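Local coordinates for protein N-alpha-acetyltransferase (Sulfolobus solfataricus P2, PDB 4R3L) that transfers the acetyl group of acetyl-CoA to the free alpha-amino group at protein N-termini, preferring those that begin with serine, at residues K47-V55 against A110-Y119. Residues are numbered along the deposited sequence; the frame is centred on the assembly and turned at random.
Sequences KEYGLAFFV and ASMKSMKNDY
Ser111 meets Ala52 and Tyr119 meets Leu51 where helix 103-119 of this GNAT fold lies against the 3-10 turn that leads from helix 39-49 into strand 54-58. Two hydrogen bonds grip neighbouring residues of that turn. Ser111 OG donates to Ala52 O at 2.7 Å, lying in the carbonyl plane on a lone pair; its chi1 of -166° sets OG opposite the backbone N, where it faces the turn. One residue earlier, Leu51 N gives a longer bond to Tyr119 OH, 3.3 Å with an N-H...O angle of 145°. A water in the plane of the Tyr119 ring links the same OH to Glu48 O, so the water carries the contact of the phenol back to Glu48, near the end of helix 39-49.

Apolar contacts accompany these bonds. Ala52 CB points at the helix and meets Met115 CG at 4.2 Å and Tyr119 CE2 at 4.0 Å, while Met115 continues toward Ile124 on strand 123-129. Phe54 lays its ring over Ala110, whose CB sits 3.6 Å from the ring centroid and 9° off the normal, a CH-pi contact; Ser114 CB comes to the ring edge. A serine at Phe54 would probably leave the Ala110 methyl without its aromatic cover and open a gap between strand and helix.

Leu51 crosses Asp118 at about a right angle, its CD1 against the carboxylate carbon. That carboxylate is steadied from within the helix, because Ser114 OG donates to the anti lone pair of Asp118 OD2 at 2.7 Å.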
ATOM      1  N   LYS A  47      -1.063  -0.876  14.891  1.00 23.84           N
ATOM      2  CA  LYS A  47      -1.980  -0.563  15.977  1.00 22.87           C
ATOM      3  C   LYS A  47      -3.078   0.434  15.594  1.00 21.27           C
ATOM      4  O   LYS A  47      -4.202   0.332  16.081  1.00 27.58           O
ATOM      5  CB  LYS A  47      -1.195  -0.055  17.193  1.00 22.75           C
ATOM      6  CG  LYS A  47      -0.251  -1.133  17.700  1.00 23.95           C
ATOM      7  CD  LYS A  47       0.206  -0.930  19.125  1.00 28.94           C
ATOM      8  CE  LYS A  47       1.068  -2.115  19.572  1.00 32.30           C
ATOM      9  NZ  LYS A  47       0.280  -3.377  19.777  1.00 39.04           N
ATOM     10  N   GLU A  48      -2.770   1.391  14.727  1.00 20.27           N
ATOM     11  CA  GLU A  48      -3.754   2.403  14.369  1.00 21.62           C
ATOM     12  C   GLU A  48      -4.686   1.993  13.210  1.00 23.85           C
ATOM     13  O   GLU A  48      -5.852   2.396  13.181  1.00 22.91           O
ATOM     14  CB  GLU A  48      -3.051   3.709  14.013  1.00 21.90           C
ATOM     15  CG  GLU A  48      -2.233   4.300  15.166  1.00 26.52           C
ATOM     16  CD  GLU A  48      -1.455   5.547  14.767  1.00 34.22           C
ATOM     17  OE1 GLU A  48      -1.362   5.836  13.561  1.00 42.09           O
ATOM     18  OE2 GLU A  48      -0.936   6.240  15.666  1.00 43.76           O
ATOM     19  N   TYR A  49      -4.172   1.221  12.252  1.00 23.18           N
ATOM     20  CA  TYR A  49      -4.935   0.930  11.020  1.00 21.21           C
ATOM     21  C   TYR A  49      -4.903  -0.548  10.681  1.00 22.27           C
ATOM     22  O   TYR A  49      -4.947  -0.933   9.502  1.00 20.29           O
ATOM     23  CB  TYR A  49      -4.377   1.718   9.828  1.00 20.61           C
ATOM     24  CG  TYR A  49      -3.905   3.124  10.152  1.00 20.54           C
ATOM     25  CD1 TYR A  49      -4.811   4.127  10.454  1.00 21.39           C
ATOM     26  CD2 TYR A  49      -2.551   3.444  10.136  1.00 21.86           C
ATOM     27  CE1 TYR A  49      -4.386   5.409  10.746  1.00 25.93           C
ATOM     28  CE2 TYR A  49      -2.115   4.733  10.431  1.00 26.44           C
ATOM     29  CZ  TYR A  49      -3.046   5.710  10.728  1.00 28.88           C
ATOM     30  OH  TYR A  49      -2.629   6.999  11.015  1.00 30.32           O
ATOM     31  N   GLY A  50      -4.848  -1.376  11.717  1.00 18.29           N
ATOM     32  CA  GLY A  50      -4.596  -2.792  11.565  1.00 19.22           C
ATOM     33  C   GLY A  50      -5.620  -3.562  10.753  1.00 19.22           C
ATOM     34  O   GLY A  50      -5.282  -4.576  10.161  1.00 19.04           O
ATOM     35  N   LEU A  51      -6.859  -3.094  10.717  1.00 22.91           N
ATOM     36  CA  LEU A  51      -7.901  -3.825   9.996  1.00 21.45           C
ATOM     37  C   LEU A  51      -7.646  -3.846   8.496  1.00 22.42           C
ATOM     38  O   LEU A  51      -8.151  -4.736   7.782  1.00 19.89           O
ATOM     39  CB  LEU A  51      -9.274  -3.230  10.287  1.00 21.31           C
ATOM     40  CG  LEU A  51      -9.670  -3.396  11.757  1.00 26.42           C
ATOM     41  CD1 LEU A  51     -10.952  -2.666  12.054  1.00 29.74           C
ATOM     42  CD2 LEU A  51      -9.805  -4.877  12.068  1.00 29.01           C
ATOM     43  N   ALA A  52      -6.851  -2.890   8.016  1.00 16.69           N
ATOM     44  CA  ALA A  52      -6.547  -2.811   6.582  1.00 20.49           C
ATOM     45  C   ALA A  52      -5.095  -3.218   6.266  1.00 20.09           C
ATOM     46  O   ALA A  52      -4.631  -3.069   5.118  1.00 15.59           O
ATOM     47  CB  ALA A  52      -6.843  -1.378   6.053  1.00 16.51           C
ATOM     48  N   PHE A  53      -4.403  -3.759   7.274  1.00 16.54           N
ATOM     49  CA  PHE A  53      -2.995  -4.163   7.183  1.00 15.23           C
ATOM     50  C   PHE A  53      -2.974  -5.684   7.005  1.00 17.78           C
ATOM     51  O   PHE A  53      -3.270  -6.445   7.941  1.00 17.79           O
ATOM     52  CB  PHE A  53      -2.244  -3.758   8.487  1.00 14.12           C
ATOM     53  CG  PHE A  53      -0.733  -3.724   8.404  1.00 14.98           C
ATOM     54  CD1 PHE A  53      -0.024  -2.773   9.169  1.00 16.88           C
ATOM     55  CD2 PHE A  53      -0.014  -4.564   7.567  1.00 17.08           C
ATOM     56  CE1 PHE A  53       1.367  -2.717   9.118  1.00 15.75           C
ATOM     57  CE2 PHE A  53       1.386  -4.498   7.512  1.00 14.94           C
ATOM     58  CZ  PHE A  53       2.067  -3.569   8.291  1.00 17.36           C
ATOM     59  N   PHE A  54      -2.647  -6.146   5.808  1.00 15.68           N
ATOM     60  CA  PHE A  54      -2.673  -7.573   5.550  1.00 18.51           C
ATOM     61  C   PHE A  54      -1.300  -8.144   5.224  1.00 16.90           C
ATOM     62  O   PHE A  54      -0.418  -7.438   4.734  1.00 16.87           O
ATOM     63  CB  PHE A  54      -3.637  -7.871   4.401  1.00 15.10           C
ATOM     64  CG  PHE A  54      -5.087  -7.684   4.753  1.00 17.22           C
ATOM     65  CD1 PHE A  54      -5.842  -8.761   5.224  1.00 20.38           C
ATOM     66  CD2 PHE A  54      -5.715  -6.460   4.591  1.00 17.41           C
ATOM     67  CE1 PHE A  54      -7.192  -8.597   5.533  1.00 20.49           C
ATOM     68  CE2 PHE A  54      -7.055  -6.294   4.918  1.00 19.26           C
ATOM     69  CZ  PHE A  54      -7.793  -7.361   5.384  1.00 15.43           C
ATOM     70  N   VAL A  55      -1.138  -9.436   5.492  1.00 15.69           N
ATOM     71  CA  VAL A  55       0.029 -10.174   5.031  1.00 14.50           C
ATOM     72  C   VAL A  55      -0.413 -11.346   4.162  1.00 17.32           C
ATOM     73  O   VAL A  55      -1.529 -11.831   4.299  1.00 18.80           O
ATOM     74  CB  VAL A  55       0.879 -10.712   6.196  1.00 17.34           C
ATOM     75  CG1 VAL A  55       1.643  -9.561   6.913  1.00 16.20           C
ATOM     76  CG2 VAL A  55       0.011 -11.513   7.169  1.00 18.86           C
ATOM     77  N   ALA A 110      -8.053  -6.616  -0.412  1.00 17.33           N
ATOM     78  CA  ALA A 110      -8.398  -6.810   0.988  1.00 16.88           C
ATOM     79  C   ALA A 110      -8.289  -5.493   1.746  1.00 17.64           C
ATOM     80  O   ALA A 110      -9.169  -5.144   2.547  1.00 17.57           O
ATOM     81  CB  ALA A 110      -7.488  -7.867   1.625  1.00 18.29           C
ATOM     82  N   SER A 111      -7.196  -4.776   1.501  1.00 16.37           N
ATOM     83  CA  SER A 111      -6.989  -3.491   2.158  1.00 14.58           C
ATOM     84  C   SER A 111      -8.074  -2.512   1.728  1.00 16.59           C
ATOM     85  O   SER A 111      -8.642  -1.816   2.557  1.00 16.20           O
ATOM     86  CB  SER A 111      -5.590  -2.927   1.853  1.00 16.11           C
ATOM     87  OG  SER A 111      -5.275  -1.858   2.749  1.00 16.91           O
ATOM     88  N   MET A 112      -8.378  -2.473   0.431  1.00 18.86           N
ATOM     89  CA  MET A 112      -9.436  -1.590  -0.062  1.00 20.53           C
ATOM     90  C   MET A 112     -10.789  -1.843   0.595  1.00 20.85           C
ATOM     91  O   MET A 112     -11.502  -0.910   0.963  1.00 20.84           O
ATOM     92  CB  MET A 112      -9.589  -1.744  -1.573  1.00 24.90           C
ATOM     93  CG  MET A 112      -8.522  -1.040  -2.341  1.00 23.98           C
ATOM     94  SD  MET A 112      -8.588  -1.423  -4.096  1.00 41.75           S
ATOM     95  CE  MET A 112     -10.268  -0.960  -4.457  1.00 32.43           C
ATOM     96  N   LYS A 113     -11.144  -3.116   0.716  1.00 20.46           N
ATOM     97  CA  LYS A 113     -12.426  -3.490   1.304  1.00 23.22           C
ATOM     98  C   LYS A 113     -12.500  -3.017   2.751  1.00 24.62           C
ATOM     99  O   LYS A 113     -13.533  -2.526   3.189  1.00 24.48           O
ATOM    100  CB  LYS A 113     -12.639  -5.006   1.221  1.00 26.64           C
ATOM    101  CG  LYS A 113     -14.006  -5.485   1.711  1.00 29.86           C
ATOM    102  CD  LYS A 113     -14.200  -6.977   1.420  1.00 34.85           C
ATOM    103  CE  LYS A 113     -15.596  -7.446   1.834  1.00 41.13           C
ATOM    104  NZ  LYS A 113     -15.839  -8.893   1.554  1.00 38.15           N
ATOM    105  N   SER A 114     -11.399  -3.150   3.491  1.00 20.05           N
ATOM    106  CA  SER A 114     -11.366  -2.667   4.857  1.00 19.80           C
ATOM    107  C   SER A 114     -11.363  -1.132   4.940  1.00 21.55           C
ATOM    108  O   SER A 114     -12.022  -0.557   5.792  1.00 23.05           O
ATOM    109  CB  SER A 114     -10.144  -3.229   5.602  1.00 20.12           C
ATOM    110  OG  SER A 114      -9.985  -2.549   6.844  1.00 24.51           O
ATOM    111  N   MET A 115     -10.600  -0.471   4.079  1.00 20.67           N
ATOM    112  CA  MET A 115     -10.634   0.988   4.021  1.00 20.20           C
ATOM    113  C   MET A 115     -12.068   1.486   3.812  1.00 25.67           C
ATOM    114  O   MET A 115     -12.527   2.414   4.485  1.00 24.64           O
ATOM    115  CB  MET A 115      -9.739   1.502   2.899  1.00 19.69           C
ATOM    116  CG  MET A 115      -8.265   1.284   3.140  1.00 17.58           C
ATOM    117  SD  MET A 115      -7.382   1.707   1.639  1.00 20.90           S
ATOM    118  CE  MET A 115      -5.682   1.531   2.170  1.00 20.09           C
ATOM    119  N   LYS A 116     -12.782   0.846   2.895  1.00 23.78           N
ATOM    120  CA  LYS A 116     -14.165   1.221   2.635  1.00 24.93           C
ATOM    121  C   LYS A 116     -15.100   0.885   3.798  1.00 29.11           C
ATOM    122  O   LYS A 116     -15.864   1.736   4.242  1.00 27.61           O
ATOM    123  CB  LYS A 116     -14.680   0.544   1.363  1.00 27.00           C
ATOM    124  CG  LYS A 116     -16.048   1.062   0.925  1.00 33.37           C
ATOM    125  CD  LYS A 116     -16.556   0.362  -0.329  1.00 30.73           C
ATOM    126  CE  LYS A 116     -16.661  -1.137  -0.109  1.00 39.72           C
ATOM    127  NZ  LYS A 116     -17.426  -1.481   1.132  1.00 42.40           N
ATOM    128  N   ASN A 117     -15.042  -0.350   4.286  1.00 32.27           N
ATOM    129  CA  ASN A 117     -16.058  -0.846   5.215  1.00 32.84           C
ATOM    130  C   ASN A 117     -15.765  -0.545   6.672  1.00 36.31           C
ATOM    131  O   ASN A 117     -16.673  -0.253   7.453  1.00 35.05           O
ATOM    132  CB  ASN A 117     -16.238  -2.355   5.043  1.00 31.93           C
ATOM    133  CG  ASN A 117     -16.948  -2.710   3.755  1.00 37.28           C
ATOM    134  OD1 ASN A 117     -17.593  -1.863   3.134  1.00 38.70           O
ATOM    135  ND2 ASN A 117     -16.835  -3.968   3.345  1.00 39.44           N
ATOM    136  N   ASP A 118     -14.492  -0.623   7.037  1.00 32.20           N
ATOM    137  CA  ASP A 118     -14.076  -0.402   8.413  1.00 29.30           C
ATOM    138  C   ASP A 118     -13.827   1.075   8.704  1.00 31.14           C
ATOM    139  O   ASP A 118     -14.058   1.547   9.820  1.00 34.79           O
ATOM    140  CB  ASP A 118     -12.805  -1.199   8.718  1.00 30.31           C
ATOM    141  CG  ASP A 118     -13.034  -2.689   8.725  1.00 34.98           C
ATOM    142  OD1 ASP A 118     -14.050  -3.119   9.297  1.00 38.15           O
ATOM    143  OD2 ASP A 118     -12.195  -3.431   8.164  1.00 30.96           O
ATOM    144  N   TYR A 119     -13.351   1.801   7.698  1.00 28.11           N
ATOM    145  CA  TYR A 119     -12.840   3.148   7.915  1.00 26.70           C
ATOM    146  C   TYR A 119     -13.561   4.222   7.102  1.00 28.30           C
ATOM    147  O   TYR A 119     -13.170   5.390   7.135  1.00 29.43           O
ATOM    148  CB  TYR A 119     -11.342   3.193   7.597  1.00 24.03           C
ATOM    149  CG  TYR A 119     -10.502   2.319   8.506  1.00 23.27           C
ATOM    150  CD1 TYR A 119     -10.297   2.662   9.840  1.00 24.31           C
ATOM    151  CD2 TYR A 119      -9.901   1.162   8.026  1.00 23.53           C
ATOM    152  CE1 TYR A 119      -9.531   1.865  10.672  1.00 22.45           C
ATOM    153  CE2 TYR A 119      -9.135   0.369   8.842  1.00 21.05           C
ATOM    154  CZ  TYR A 119      -8.952   0.719  10.162  1.00 24.72           C
ATOM    155  OH  TYR A 119      -8.185  -0.085  10.973  1.00 23.53           O
TER
HETATM  156  O   HOH W   1      -8.210   0.523  13.662  1.00 34.49           O